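Local coordinates for protein trans-isoprenyl diphosphate synthase (Caulobacter crescentus, PDB 3OYR) that probably makes octaprenyl diphosphate, precursor of the quinone side chain, by adding five isopentenyl diphosphate units to farnesyl diphosphate, at residues B[40-45]-B[90-95]; B[58-63]-B[100-105]; B[65-70]-B[113-118]; B[222-227]-B[338-343]. One frame throughout, in Å; residues are numbered along the deposited sequence.

Interaction 1: residues B[40-45]-B[90-95]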
loop_
_atom_site.group_PDB
_atom_site.type_symbol
_atom_site.label_atom_id
_atom_site.label_comp_id
_atom_site.label_asym_id
_atom_site.label_seq_id
_atom_site.Cartn_x
_atom_site.Cartn_y
_atom_site.Cartn_z
ATOM N N ARG B 40 -7.708 20.585 1.101
ATOM C CA ARG B 40 -8.159 20.692 -0.274
ATOM C C ARG B 40 -7.552 19.575 -1.141
ATOM O O ARG B 40 -8.234 19.016 -1.993
ATOM C CB ARG B 40 -7.766 22.051 -0.853
ATOM C CG ARG B 40 -8.358 22.299 -2.234
ATOM C CD ARG B 40 -7.835 23.599 -2.848
ATOM N NE ARG B 40 -8.178 24.760 -2.003
ATOM C CZ ARG B 40 -7.285 25.488 -1.329
ATOM N NH1 ARG B 40 -7.685 26.517 -0.602
ATOM N NH2 ARG B 40 -5.989 25.181 -1.375
ATOM N N LEU B 41 -6.264 19.278 -0.943
ATOM C CA LEU B 41 -5.582 18.208 -1.696
ATOM C C LEU B 41 -6.173 16.850 -1.324
ATOM O O LEU B 41 -6.431 15.999 -2.189
ATOM C CB LEU B 41 -4.077 18.246 -1.420
ATOM C CG LEU B 41 -3.433 19.426 -2.164
ATOM C CD1 LEU B 41 -2.052 19.791 -1.592
ATOM C CD2 LEU B 41 -3.369 19.077 -3.661
ATOM N N ILE B 42 -6.418 16.670 -0.038
ATOM C CA ILE B 42 -6.986 15.409 0.453
ATOM C C ILE B 42 -8.325 15.120 -0.216
ATOM O O ILE B 42 -8.469 14.079 -0.875
ATOM C CB ILE B 42 -7.039 15.365 2.003
ATOM C CG1 ILE B 42 -5.608 15.306 2.568
ATOM C CG2 ILE B 42 -7.800 14.149 2.470
ATOM C CD1 ILE B 42 -5.497 15.536 4.094
ATOM N N THR B 43 -9.279 16.053 -0.104
ATOM C CA THR B 43 -10.587 15.890 -0.714
ATOM C C THR B 43 -10.491 15.671 -2.223
ATOM O O THR B 43 -11.218 14.866 -2.791
ATOM C CB THR B 43 -11.472 17.101 -0.386
ATOM O OG1 THR B 43 -11.374 17.359 1.015
ATOM C CG2 THR B 43 -12.931 16.858 -0.777
ATOM N N ASP B 44 -9.573 16.383 -2.862
ATOM C CA ASP B 44 -9.363 16.263 -4.297
ATOM C C ASP B 44 -8.847 14.893 -4.748
ATOM O O ASP B 44 -9.302 14.354 -5.768
ATOM C CB ASP B 44 -8.380 17.359 -4.779
ATOM C CG ASP B 44 -8.185 17.356 -6.300
ATOM O OD1 ASP B 44 -7.029 17.263 -6.758
ATOM O OD2 ASP B 44 -9.178 17.486 -7.035
ATOM N N ARG B 45 -7.875 14.345 -4.019
ATOM C CA ARG B 45 -7.199 13.127 -4.481
ATOM C C ARG B 45 -7.915 11.878 -4.021
ATOM O O ARG B 45 -7.609 10.776 -4.478
ATOM C CB ARG B 45 -5.721 13.092 -4.056
ATOM C CG ARG B 45 -4.888 14.258 -4.566
ATOM C CD ARG B 45 -5.041 14.482 -6.073
ATOM N NE ARG B 45 -4.488 15.787 -6.456
ATOM C CZ ARG B 45 -3.256 15.971 -6.912
ATOM N NH1 ARG B 45 -2.445 14.931 -7.064
ATOM N NH2 ARG B 45 -2.835 17.198 -7.222
ATOM N N LEU B 90 3.210 17.028 0.138
ATOM C CA LEU B 90 3.874 16.037 1.007
ATOM C C LEU B 90 3.045 15.785 2.244
ATOM O O LEU B 90 2.795 14.625 2.592
ATOM C CB LEU B 90 5.292 16.476 1.394
ATOM C CG LEU B 90 6.255 16.756 0.236
ATOM C CD1 LEU B 90 7.579 17.303 0.750
ATOM C CD2 LEU B 90 6.505 15.535 -0.645
ATOM N N ALA B 91 2.560 16.859 2.871
ATOM C CA ALA B 91 1.674 16.730 4.044
ATOM C C ALA B 91 0.439 15.911 3.727
ATOM O O ALA B 91 0.067 15.010 4.497
ATOM C CB ALA B 91 1.282 18.110 4.598
ATOM N N ALA B 92 -0.184 16.213 2.585
ATOM C CA ALA B 92 -1.314 15.430 2.096
ATOM C C ALA B 92 -0.950 13.943 1.848
ATOM O O ALA B 92 -1.702 13.016 2.235
ATOM C CB ALA B 92 -1.885 16.095 0.813
ATOM N N ALA B 93 0.187 13.714 1.192
ATOM C CA ALA B 93 0.688 12.335 0.941
ATOM C C ALA B 93 0.872 11.554 2.244
ATOM O O ALA B 93 0.481 10.362 2.347
ATOM C CB ALA B 93 2.001 12.372 0.166
ATOM N N VAL B 94 1.418 12.242 3.254
ATOM C CA VAL B 94 1.645 11.639 4.583
ATOM C C VAL B 94 0.328 11.169 5.208
ATOM O O VAL B 94 0.227 10.030 5.732
ATOM C CB VAL B 94 2.389 12.664 5.493
ATOM C CG1 VAL B 94 2.305 12.296 6.938
ATOM C CG2 VAL B 94 3.816 12.773 5.074
ATOM N N GLU B 95 -0.698 12.021 5.131
ATOM C CA GLU B 95 -2.019 11.637 5.668
ATOM C C GLU B 95 -2.639 10.480 4.917
ATOM O O GLU B 95 -3.300 9.635 5.536
ATOM C CB GLU B 95 -2.999 12.828 5.731
ATOM C CG GLU B 95 -4.305 12.567 6.542
ATOM C CD GLU B 95 -4.083 12.209 8.024
ATOM O OE1 GLU B 95 -3.004 12.459 8.590
ATOM O OE2 GLU B 95 -5.013 11.687 8.651
#
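Ala92 sets its methyl group between Leu41 and Ile42 of the helix across from it. CB of Leu41 lies 3.8 Å from CB of Ala92, methylene against methyl. CG1 of Ile42 meets the same methyl at 4.2 Å. CG1 of Ile42 is anti to the carbonyl carbon (chi1 -68°). With the rest of the chain extended, this carries CD1 across to Glu95. There CD1 rests on the aliphatic part of the acid, 4.0 Å from CG of Glu95. The Glu95 chain bends at its second torsion and takes the carboxylate away from this apolar patch. No hydrogen bond crosses between the segments. The axes of the two short segments approach to 9.3 Å and cross at -56°. With four touching side chains the contact is small. This is plain helix packing of the all-helical isoprenoid synthase fold. Helix 25-45 lies here against helix 87-109. Helices 68-79 and 126-147 pack on other parts of segment 90-95, and Arg45 forms a salt bridge with Glu146 of helix 126-147.

Interaction 2: residues B[58-63]-B[100-105]. With CA (calcium ion), chain E; DMA (dimethylallyl diphosphate), chain G.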
loop_
_atom_site.group_PDB
_atom_site.type_symbol
_atom_site.label_atom_id
_atom_site.label_comp_id
_atom_site.label_asym_id
_atom_site.label_seq_id
_atom_site.Cartn_x
_atom_site.Cartn_y
_atom_site.Cartn_z
ATOM N N GLU B 58 -13.766 8.608 2.306
ATOM C CA GLU B 58 -14.386 9.686 3.078
ATOM C C GLU B 58 -15.022 9.187 4.369
ATOM O O GLU B 58 -15.064 9.919 5.350
ATOM C CB GLU B 58 -15.425 10.473 2.261
ATOM C CG GLU B 58 -15.638 11.909 2.769
ATOM C CD GLU B 58 -17.060 12.421 2.578
ATOM O OE1 GLU B 58 -17.524 12.495 1.420
ATOM O OE2 GLU B 58 -17.709 12.772 3.591
ATOM N N HIS B 59 -15.496 7.944 4.384
ATOM C CA HIS B 59 -16.031 7.372 5.616
ATOM C C HIS B 59 -14.955 7.451 6.717
ATOM O O HIS B 59 -15.251 7.862 7.836
ATOM C CB HIS B 59 -16.503 5.940 5.386
ATOM C CG HIS B 59 -16.903 5.211 6.637
ATOM N ND1 HIS B 59 -18.196 5.210 7.118
ATOM C CD2 HIS B 59 -16.188 4.433 7.487
ATOM C CE1 HIS B 59 -18.258 4.479 8.217
ATOM N NE2 HIS B 59 -17.052 4.001 8.467
ATOM N N LEU B 60 -13.705 7.120 6.371
ATOM C CA LEU B 60 -12.589 7.198 7.319
ATOM C C LEU B 60 -12.016 8.612 7.532
ATOM O O LEU B 60 -11.853 9.047 8.682
ATOM C CB LEU B 60 -11.477 6.211 6.939
ATOM C CG LEU B 60 -10.287 6.095 7.911
ATOM C CD1 LEU B 60 -10.747 5.909 9.351
ATOM C CD2 LEU B 60 -9.393 4.941 7.528
ATOM N N ILE B 61 -11.712 9.305 6.437
ATOM C CA ILE B 61 -11.076 10.604 6.489
ATOM C C ILE B 61 -11.971 11.670 7.140
ATOM O O ILE B 61 -11.535 12.366 8.065
ATOM C CB ILE B 61 -10.572 11.045 5.088
ATOM C CG1 ILE B 61 -9.486 10.086 4.562
ATOM C CG2 ILE B 61 -10.055 12.483 5.129
ATOM C CD1 ILE B 61 -9.277 10.149 3.000
ATOM N N ALA B 62 -13.222 11.777 6.687
ATOM C CA ALA B 62 -14.173 12.737 7.275
ATOM C C ALA B 62 -14.616 12.390 8.708
ATOM O O ALA B 62 -15.122 13.266 9.415
ATOM C CB ALA B 62 -15.401 12.963 6.347
ATOM N N ALA B 63 -14.392 11.143 9.140
ATOM C CA ALA B 63 -14.773 10.687 10.488
ATOM C C ALA B 63 -14.058 11.419 11.628
ATOM O O ALA B 63 -14.543 11.449 12.763
ATOM C CB ALA B 63 -14.548 9.189 10.631
ATOM N N ALA B 100 -4.197 4.903 4.728
ATOM C CA ALA B 100 -4.049 3.572 4.157
ATOM C C ALA B 100 -3.595 2.524 5.177
ATOM O O ALA B 100 -4.087 1.379 5.165
ATOM C CB ALA B 100 -3.070 3.618 3.009
ATOM N N THR B 101 -2.654 2.905 6.046
ATOM C CA THR B 101 -2.147 1.966 7.051
ATOM C C THR B 101 -3.234 1.642 8.068
ATOM O O THR B 101 -3.290 0.526 8.557
ATOM C CB THR B 101 -0.932 2.496 7.846
ATOM O OG1 THR B 101 -1.342 3.601 8.658
ATOM C CG2 THR B 101 0.212 2.899 6.919
ATOM N N LEU B 102 -4.083 2.623 8.376
ATOM C CA LEU B 102 -5.277 2.384 9.206
ATOM C C LEU B 102 -6.224 1.343 8.629
ATOM O O LEU B 102 -6.655 0.430 9.345
ATOM C CB LEU B 102 -6.046 3.678 9.475
ATOM C CG LEU B 102 -5.287 4.778 10.213
ATOM C CD1 LEU B 102 -6.198 5.973 10.413
ATOM C CD2 LEU B 102 -4.709 4.293 11.567
ATOM N N LEU B 103 -6.544 1.484 7.342
ATOM C CA LEU B 103 -7.450 0.552 6.679
ATOM C C LEU B 103 -6.882 -0.862 6.732
ATOM O O LEU B 103 -7.582 -1.799 7.085
ATOM C CB LEU B 103 -7.723 0.984 5.237
ATOM C CG LEU B 103 -8.608 2.231 5.067
ATOM C CD1 LEU B 103 -8.622 2.686 3.630
ATOM C CD2 LEU B 103 -10.026 2.005 5.560
ATOM N N HIS B 104 -5.593 -0.986 6.430
ATOM C CA HIS B 104 -4.919 -2.261 6.433
ATOM C C HIS B 104 -4.769 -2.811 7.849
ATOM O O HIS B 104 -5.036 -3.997 8.080
ATOM C CB HIS B 104 -3.569 -2.138 5.717
ATOM C CG HIS B 104 -3.698 -2.016 4.231
ATOM N ND1 HIS B 104 -2.675 -2.332 3.368
ATOM C CD2 HIS B 104 -4.745 -1.643 3.452
ATOM C CE1 HIS B 104 -3.084 -2.169 2.125
ATOM N NE2 HIS B 104 -4.334 -1.748 2.148
ATOM N N ASP B 105 -4.401 -1.950 8.796
ATOM C CA ASP B 105 -4.146 -2.412 10.147
ATOM C C ASP B 105 -5.449 -2.843 10.827
ATOM O O ASP B 105 -5.472 -3.865 11.506
ATOM C CB ASP B 105 -3.408 -1.346 10.950
ATOM C CG ASP B 105 -3.156 -1.761 12.393
ATOM O OD1 ASP B 105 -2.235 -2.557 12.659
ATOM O OD2 ASP B 105 -3.890 -1.276 13.279
HETATM CA CA CA E . -4.565 -1.720 15.416
HETATM C C1 DMA G . -0.295 0.486 14.737
HETATM O O1 DMA G . -0.701 0.793 16.065
HETATM C C2 DMA G . -1.261 0.948 13.692
HETATM C C3 DMA G . -0.866 1.513 12.545
HETATM C C4 DMA G . 0.566 1.743 12.178
HETATM C C5 DMA G . -1.934 1.927 11.587
HETATM P PA DMA G . -2.040 0.233 16.807
HETATM O O1A DMA G . -1.712 0.351 18.265
HETATM O O2A DMA G . -2.526 -1.071 16.236
HETATM O O3A DMA G . -3.046 1.432 16.399
HETATM P PB DMA G . -4.632 1.503 16.705
HETATM O O1B DMA G . -4.873 2.905 16.213
HETATM O O2B DMA G . -4.773 1.288 18.194
HETATM O O3B DMA G . -5.298 0.395 15.920
HETATM O O HOH W 1 -5.446 -2.450 17.645
HETATM O O HOH W 2 -6.737 -2.034 14.651
#
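Leu60 reaches from helix 52-61 to the helix that carries the aspartate-rich DDxxD motif of this isoprenoid synthase fold. Its CB points toward helix 87-109. CG stands anti to the backbone N (chi1 -175°), which sends CG and its methyls toward that helix. CD1 leans on Arg114 of strand 113-114. CD2 does the touching across the two segments: it lies 3.6 Å from CD2 of Leu103 and 4.1 Å from CB of Leu102. The Leu60 and Leu103 side chains run past each other in opposite directions. All three leucines are buried, and no hydrogen bond joins the segments.

The same helix turns another side to the active site. CD2 of Leu102 meets the calcium-bound dimethylallyl diphosphate, 3.6 Å from its C5. OG1 of Thr101 is also close to that methyl carbon, but its hydrogen bond goes back to the carbonyl of His98. Asp105 carries the metal. Its OD2 binds the calcium ion, as does OD1 of Asp109 one turn on. The leucine packing therefore joins helix 52-61 to the helix that bears these ligands. The diphosphate and two waters complete the site. OD2 of Asp105, O2A and O3B of dimethylallyl diphosphate each lie 2.3 Å from the calcium ion.

Interaction 3: residues B[65-70]-B[113-118]. With DMA (dimethylallyl diphosphate), chain D; DMA (dimethylallyl diphosphate), chain G.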
loop_
_atom_site.group_PDB
_atom_site.type_symbol
_atom_site.label_atom_id
_atom_site.label_comp_id
_atom_site.label_asym_id
_atom_site.label_seq_id
_atom_site.Cartn_x
_atom_site.Cartn_y
_atom_site.Cartn_z
ATOM N N GLY B 65 -9.889 12.560 13.177
ATOM C CA GLY B 65 -8.462 12.295 13.143
ATOM C C GLY B 65 -7.734 13.574 13.462
ATOM O O GLY B 65 -8.139 14.642 13.027
ATOM N N LYS B 66 -6.649 13.463 14.215
ATOM C CA LYS B 66 -5.967 14.642 14.746
ATOM C C LYS B 66 -5.068 15.329 13.735
ATOM O O LYS B 66 -4.630 16.447 13.976
ATOM C CB LYS B 66 -5.174 14.280 16.005
ATOM C CG LYS B 66 -6.026 13.745 17.144
ATOM C CD LYS B 66 -5.138 13.281 18.319
ATOM C CE LYS B 66 -4.246 12.066 17.952
ATOM N NZ LYS B 66 -5.097 10.833 17.789
ATOM N N ARG B 67 -4.783 14.657 12.615
ATOM C CA ARG B 67 -3.959 15.219 11.545
ATOM C C ARG B 67 -2.564 15.620 12.003
ATOM O O ARG B 67 -1.954 16.520 11.424
ATOM C CB ARG B 67 -4.676 16.390 10.862
ATOM C CG ARG B 67 -6.048 15.990 10.304
ATOM C CD ARG B 67 -5.884 15.141 9.028
ATOM N NE ARG B 67 -7.156 14.999 8.337
ATOM C CZ ARG B 67 -8.067 14.077 8.633
ATOM N NH1 ARG B 67 -7.833 13.185 9.590
ATOM N NH2 ARG B 67 -9.212 14.048 7.966
ATOM N N LEU B 68 -2.048 14.929 13.026
ATOM C CA LEU B 68 -0.729 15.256 13.602
ATOM C C LEU B 68 0.385 15.082 12.598
ATOM O O LEU B 68 1.321 15.892 12.541
ATOM C CB LEU B 68 -0.431 14.419 14.855
ATOM C CG LEU B 68 -1.391 14.557 16.040
ATOM C CD1 LEU B 68 -0.843 13.850 17.259
ATOM C CD2 LEU B 68 -1.679 16.026 16.381
ATOM N N ARG B 69 0.263 14.048 11.773
ATOM C CA ARG B 69 1.286 13.798 10.778
ATOM C C ARG B 69 1.438 14.894 9.720
ATOM O O ARG B 69 2.565 15.414 9.586
ATOM C CB ARG B 69 1.186 12.390 10.216
ATOM C CG ARG B 69 1.581 11.332 11.219
ATOM C CD ARG B 69 0.842 10.077 10.874
ATOM N NE ARG B 69 0.918 9.059 11.908
ATOM C CZ ARG B 69 0.052 8.943 12.902
ATOM N NH1 ARG B 69 -0.959 9.812 13.031
ATOM N NH2 ARG B 69 0.214 7.970 13.775
ATOM N N PRO B 70 0.329 15.297 9.012
ATOM C CA PRO B 70 0.485 16.470 8.113
ATOM C C PRO B 70 0.845 17.764 8.831
ATOM O O PRO B 70 1.580 18.584 8.256
ATOM C CB PRO B 70 -0.893 16.608 7.410
ATOM C CG PRO B 70 -1.839 15.729 8.183
ATOM C CD PRO B 70 -0.983 14.647 8.811
ATOM N N LEU B 113 -14.081 -0.611 15.521
ATOM C CA LEU B 113 -14.325 0.808 15.626
ATOM C C LEU B 113 -13.060 1.621 15.293
ATOM O O LEU B 113 -11.963 1.279 15.717
ATOM C CB LEU B 113 -14.778 1.140 17.050
ATOM C CG LEU B 113 -15.526 2.456 17.256
ATOM C CD1 LEU B 113 -16.945 2.385 16.669
ATOM C CD2 LEU B 113 -15.583 2.804 18.738
ATOM N N ARG B 114 -13.246 2.708 14.552
ATOM C CA ARG B 114 -12.162 3.600 14.176
ATOM C C ARG B 114 -12.719 4.996 14.010
ATOM O O ARG B 114 -13.651 5.207 13.214
ATOM C CB ARG B 114 -11.484 3.135 12.873
ATOM C CG ARG B 114 -10.505 4.178 12.294
ATOM C CD ARG B 114 -9.241 4.320 13.126
ATOM N NE ARG B 114 -8.468 3.087 13.090
ATOM C CZ ARG B 114 -7.391 2.833 13.833
ATOM N NH1 ARG B 114 -6.916 3.742 14.684
ATOM N NH2 ARG B 114 -6.780 1.661 13.696
ATOM N N ARG B 115 -12.154 5.933 14.776
ATOM C CA ARG B 115 -12.560 7.341 14.764
ATOM C C ARG B 115 -14.065 7.521 15.044
ATOM O O ARG B 115 -14.715 8.419 14.488
ATOM C CB ARG B 115 -12.142 8.039 13.453
ATOM C CG ARG B 115 -10.633 8.167 13.243
ATOM C CD ARG B 115 -10.315 8.777 11.863
ATOM N NE ARG B 115 -8.873 9.029 11.676
ATOM C CZ ARG B 115 -8.291 9.326 10.515
ATOM N NH1 ARG B 115 -6.973 9.539 10.475
ATOM N NH2 ARG B 115 -9.011 9.404 9.386
ATOM N N GLY B 116 -14.615 6.656 15.896
ATOM C CA GLY B 116 -16.007 6.777 16.326
ATOM C C GLY B 116 -17.018 6.108 15.409
ATOM O O GLY B 116 -18.190 5.995 15.770
ATOM N N LYS B 117 -16.573 5.683 14.224
ATOM C CA LYS B 117 -17.432 5.008 13.249
ATOM C C LYS B 117 -17.042 3.534 13.178
ATOM O O LYS B 117 -15.940 3.151 13.592
ATOM C CB LYS B 117 -17.309 5.643 11.852
ATOM C CG LYS B 117 -17.934 7.040 11.687
ATOM C CD LYS B 117 -17.929 7.439 10.205
ATOM C CE LYS B 117 -18.178 8.931 9.978
ATOM N NZ LYS B 117 -17.697 9.389 8.622
ATOM N N VAL B 118 -17.945 2.718 12.651
ATOM C CA VAL B 118 -17.669 1.312 12.351
ATOM C C VAL B 118 -16.487 1.260 11.378
ATOM O O VAL B 118 -16.373 2.123 10.502
ATOM C CB VAL B 118 -18.944 0.617 11.761
ATOM C CG1 VAL B 118 -19.423 1.320 10.476
ATOM C CG2 VAL B 118 -18.724 -0.857 11.517
HETATM C C1 DMA D . -3.604 5.769 15.020
HETATM O O1 DMA D . -3.107 7.101 14.827
HETATM C C2 DMA D . -2.339 5.098 14.617
HETATM C C3 DMA D . -1.413 4.730 15.507
HETATM C C4 DMA D . -1.620 4.835 16.995
HETATM C C5 DMA D . -0.143 4.161 14.957
HETATM P PA DMA D . -3.698 8.446 15.470
HETATM O O1A DMA D . -2.863 9.648 15.073
HETATM O O2A DMA D . -3.875 8.225 16.946
HETATM O O3A DMA D . -5.128 8.412 14.707
HETATM P PB DMA D . -5.998 9.633 14.080
HETATM O O1B DMA D . -5.375 9.944 12.733
HETATM O O2B DMA D . -7.306 8.877 13.975
HETATM O O3B DMA D . -5.985 10.797 15.033
HETATM C C1 DMA G . -0.295 0.486 14.737
HETATM O O1 DMA G . -0.701 0.793 16.065
HETATM C C2 DMA G . -1.261 0.948 13.692
HETATM C C3 DMA G . -0.866 1.513 12.545
HETATM C C4 DMA G . 0.566 1.743 12.178
HETATM C C5 DMA G . -1.934 1.927 11.587
HETATM P PA DMA G . -2.040 0.233 16.807
HETATM O O1A DMA G . -1.712 0.351 18.265
HETATM O O2A DMA G . -2.526 -1.071 16.236
HETATM O O3A DMA G . -3.046 1.432 16.399
HETATM P PB DMA G . -4.632 1.503 16.705
HETATM O O1B DMA G . -4.873 2.905 16.213
HETATM O O2B DMA G . -4.773 1.288 18.194
HETATM O O3B DMA G . -5.298 0.395 15.920
#
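Gly65 and Arg115 bring the two backbones nearest, with their CA atoms 6.6 Å apart. Segment 65-70 is a loop running into helix 68-79, with Arg67 at the N-cap position. Segment 113-118 is a hairpin with a type I' turn from Arg114 to Lys117. Arg115 reaches over with its chain extended from CG to NE. With no side chain, Gly65 lets one guanidinium face lie close on its CA, 3.6 Å from Arg115 NE. The edge faces a diphosphate: NE gives a nearly straight bond to O2B of one dimethylallyl diphosphate (2.8 Å, 177°), and NH1 bonds to O1B. NH2 bonds to Leu60 O. Lys66 grips the same diphosphate with its backbone N and NZ, and Arg69 NH1 holds O1A at 2.8 Å. Arg114 turns instead to the second dimethylallyl diphosphate, with NH1 2.7 Å from its O1B. A leucine in place of Arg115 would probably leave O1B, O2B and Leu60 O without these donors. Arg67, bonded to Ile61 O, crosses Arg115 at about a right angle, its NH1 over a guanidinium face, 3.8 Å from Arg115 NH1. This cationic pocket lies between helix 68-79 and the hairpin, with helix 87-109 touching Arg69 and Arg115.

Interaction 4: residues B[222-227]-B[338-343]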
loop_
_atom_site.group_PDB
_atom_site.type_symbol
_atom_site.label_atom_id
_atom_site.label_comp_id
_atom_site.label_asym_id
_atom_site.label_seq_id
_atom_site.Cartn_x
_atom_site.Cartn_y
_atom_site.Cartn_z
ATOM N N LEU B 222 10.915 11.227 15.287
ATOM C CA LEU B 222 11.135 9.840 15.716
ATOM C C LEU B 222 10.837 9.695 17.211
ATOM O O LEU B 222 10.043 8.823 17.637
ATOM C CB LEU B 222 12.571 9.406 15.398
ATOM C CG LEU B 222 12.907 7.919 15.265
ATOM C CD1 LEU B 222 13.068 7.241 16.622
ATOM C CD2 LEU B 222 11.882 7.188 14.423
ATOM N N ASN B 223 11.456 10.553 18.011
ATOM C CA ASN B 223 11.188 10.558 19.440
ATOM C C ASN B 223 9.739 10.893 19.792
ATOM O O ASN B 223 9.170 10.267 20.702
ATOM C CB ASN B 223 12.188 11.435 20.197
ATOM C CG ASN B 223 13.575 10.858 20.172
ATOM O OD1 ASN B 223 13.856 9.848 20.818
ATOM N ND2 ASN B 223 14.454 11.488 19.414
ATOM N N LEU B 224 9.132 11.839 19.063
ATOM C CA LEU B 224 7.703 12.134 19.278
ATOM C C LEU B 224 6.853 10.890 19.038
ATOM O O LEU B 224 5.956 10.587 19.822
ATOM C CB LEU B 224 7.205 13.286 18.405
ATOM C CG LEU B 224 5.757 13.635 18.760
ATOM C CD1 LEU B 224 5.661 14.960 19.407
ATOM C CD2 LEU B 224 4.868 13.583 17.579
ATOM N N GLY B 225 7.174 10.149 17.980
ATOM C CA GLY B 225 6.413 8.955 17.635
ATOM C C GLY B 225 6.534 7.815 18.625
ATOM O O GLY B 225 5.549 7.121 18.881
ATOM N N LEU B 226 7.723 7.610 19.179
ATOM C CA LEU B 226 7.896 6.627 20.265
ATOM C C LEU B 226 7.020 6.968 21.486
ATOM O O LEU B 226 6.224 6.125 21.948
ATOM C CB LEU B 226 9.379 6.494 20.639
ATOM C CG LEU B 226 10.252 5.909 19.514
ATOM C CD1 LEU B 226 11.722 6.025 19.830
ATOM C CD2 LEU B 226 9.901 4.458 19.276
ATOM N N ALA B 227 7.115 8.217 21.950
ATOM C CA ALA B 227 6.252 8.732 23.031
ATOM C C ALA B 227 4.793 8.498 22.686
ATOM O O ALA B 227 4.026 7.952 23.506
ATOM C CB ALA B 227 6.516 10.251 23.261
ATOM N N ASP B 338 4.644 17.146 24.669
ATOM C CA ASP B 338 3.959 16.920 25.944
ATOM C C ASP B 338 2.570 16.370 25.742
ATOM O O ASP B 338 2.099 15.505 26.510
ATOM C CB ASP B 338 3.921 18.228 26.761
ATOM C CG ASP B 338 5.298 18.618 27.293
ATOM O OD1 ASP B 338 6.164 17.720 27.433
ATOM O OD2 ASP B 338 5.527 19.812 27.552
ATOM N N PHE B 339 1.905 16.869 24.695
ATOM C CA PHE B 339 0.573 16.408 24.354
ATOM C C PHE B 339 0.559 14.932 23.963
ATOM O O PHE B 339 -0.356 14.198 24.342
ATOM C CB PHE B 339 -0.056 17.261 23.245
ATOM C CG PHE B 339 -1.444 16.829 22.881
ATOM C CD1 PHE B 339 -2.520 17.155 23.700
ATOM C CD2 PHE B 339 -1.679 16.076 21.738
ATOM C CE1 PHE B 339 -3.814 16.761 23.370
ATOM C CE2 PHE B 339 -2.973 15.665 21.405
ATOM C CZ PHE B 339 -4.037 16.018 22.214
ATOM N N ALA B 340 1.569 14.503 23.205
ATOM C CA ALA B 340 1.712 13.084 22.854
ATOM C C ALA B 340 1.605 12.157 24.074
ATOM O O ALA B 340 0.964 11.116 24.000
ATOM C CB ALA B 340 3.005 12.839 22.090
ATOM N N VAL B 341 2.202 12.565 25.195
ATOM C CA VAL B 341 2.169 11.802 26.445
ATOM C C VAL B 341 0.886 12.050 27.258
ATOM O O VAL B 341 0.306 11.107 27.804
ATOM C CB VAL B 341 3.416 12.115 27.313
ATOM C CG1 VAL B 341 3.441 11.275 28.572
ATOM C CG2 VAL B 341 4.693 11.876 26.504
ATOM N N SER B 342 0.429 13.300 27.322
ATOM C CA SER B 342 -0.713 13.650 28.205
ATOM C C SER B 342 -2.121 13.350 27.660
ATOM O O SER B 342 -3.059 13.157 28.450
ATOM C CB SER B 342 -0.632 15.110 28.668
ATOM O OG SER B 342 -0.844 16.012 27.600
ATOM N N ARG B 343 -2.258 13.291 26.329
ATOM C CA ARG B 343 -3.560 13.112 25.649
ATOM C C ARG B 343 -4.414 11.930 26.121
ATOM O O ARG B 343 -3.903 10.927 26.633
ATOM C CB ARG B 343 -3.357 12.990 24.129
ATOM C CG ARG B 343 -2.638 11.730 23.730
ATOM C CD ARG B 343 -1.893 11.810 22.386
ATOM N NE ARG B 343 -1.242 10.517 22.122
ATOM C CZ ARG B 343 -1.832 9.500 21.504
ATOM N NH1 ARG B 343 -1.182 8.355 21.314
ATOM N NH2 ARG B 343 -3.067 9.641 21.041
#
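Ala227 and Val341 form the closer part of this contact. The CB of Ala227 meets CG2 of Val341 at 4.1 Å, and their CA atoms are 6.1 Å apart. With CG1 anti to the backbone N (chi1 -177°), CG2 is the methyl left to meet Ala227. One turn earlier in helix 211-238, the spacing is slightly wider. CD1 of Leu224 meets CB of Ala340 at 4.3 Å. All four residues are buried, and no hydrogen bond crosses between the segments. The loose side is at Asp338, which is partly exposed and pairs with Lys318. At the helix end, buried Arg343 folds back. Its NE bonds to the carbonyl O of Ala340 at 3.0 Å, and CB of Arg343 lies over one face of the Phe339 ring. Its NH1 bonds to Phe228 O, with a cation-pi contact to Phe228. The two short axes run nearly parallel, 13° apart and 9.0 Å at closest approach. Helix 328-342 thus packs alongside helix 211-238. Helix 302-320 also touches Val341, and helix 181-206 lies against Leu224 and Leu226.

In the fold
Interactions 1, 2 and 4 are buried and apolar, whereas interaction 3 is a surface contact built of charged groups round bound diphosphate. Interactions 1 and 2 share helix 87-109 and touch through Ile42 and Ile61. Interaction 3 meets both: Arg67 reaches the carbonyl of Ile61, Leu102 packs on Arg115, and Glu95 makes long, weak ion pairs with Arg67 and Arg115. Interactions 2 and 3 meet the same dimethylallyl diphosphate, one through methyl groups and a metal-bound carboxylate, the other through Arg114. Interaction 4 joins later helices on the opposite side of the chain's centre from interaction 2. It approaches interaction 3 where Lys66 nears Arg343.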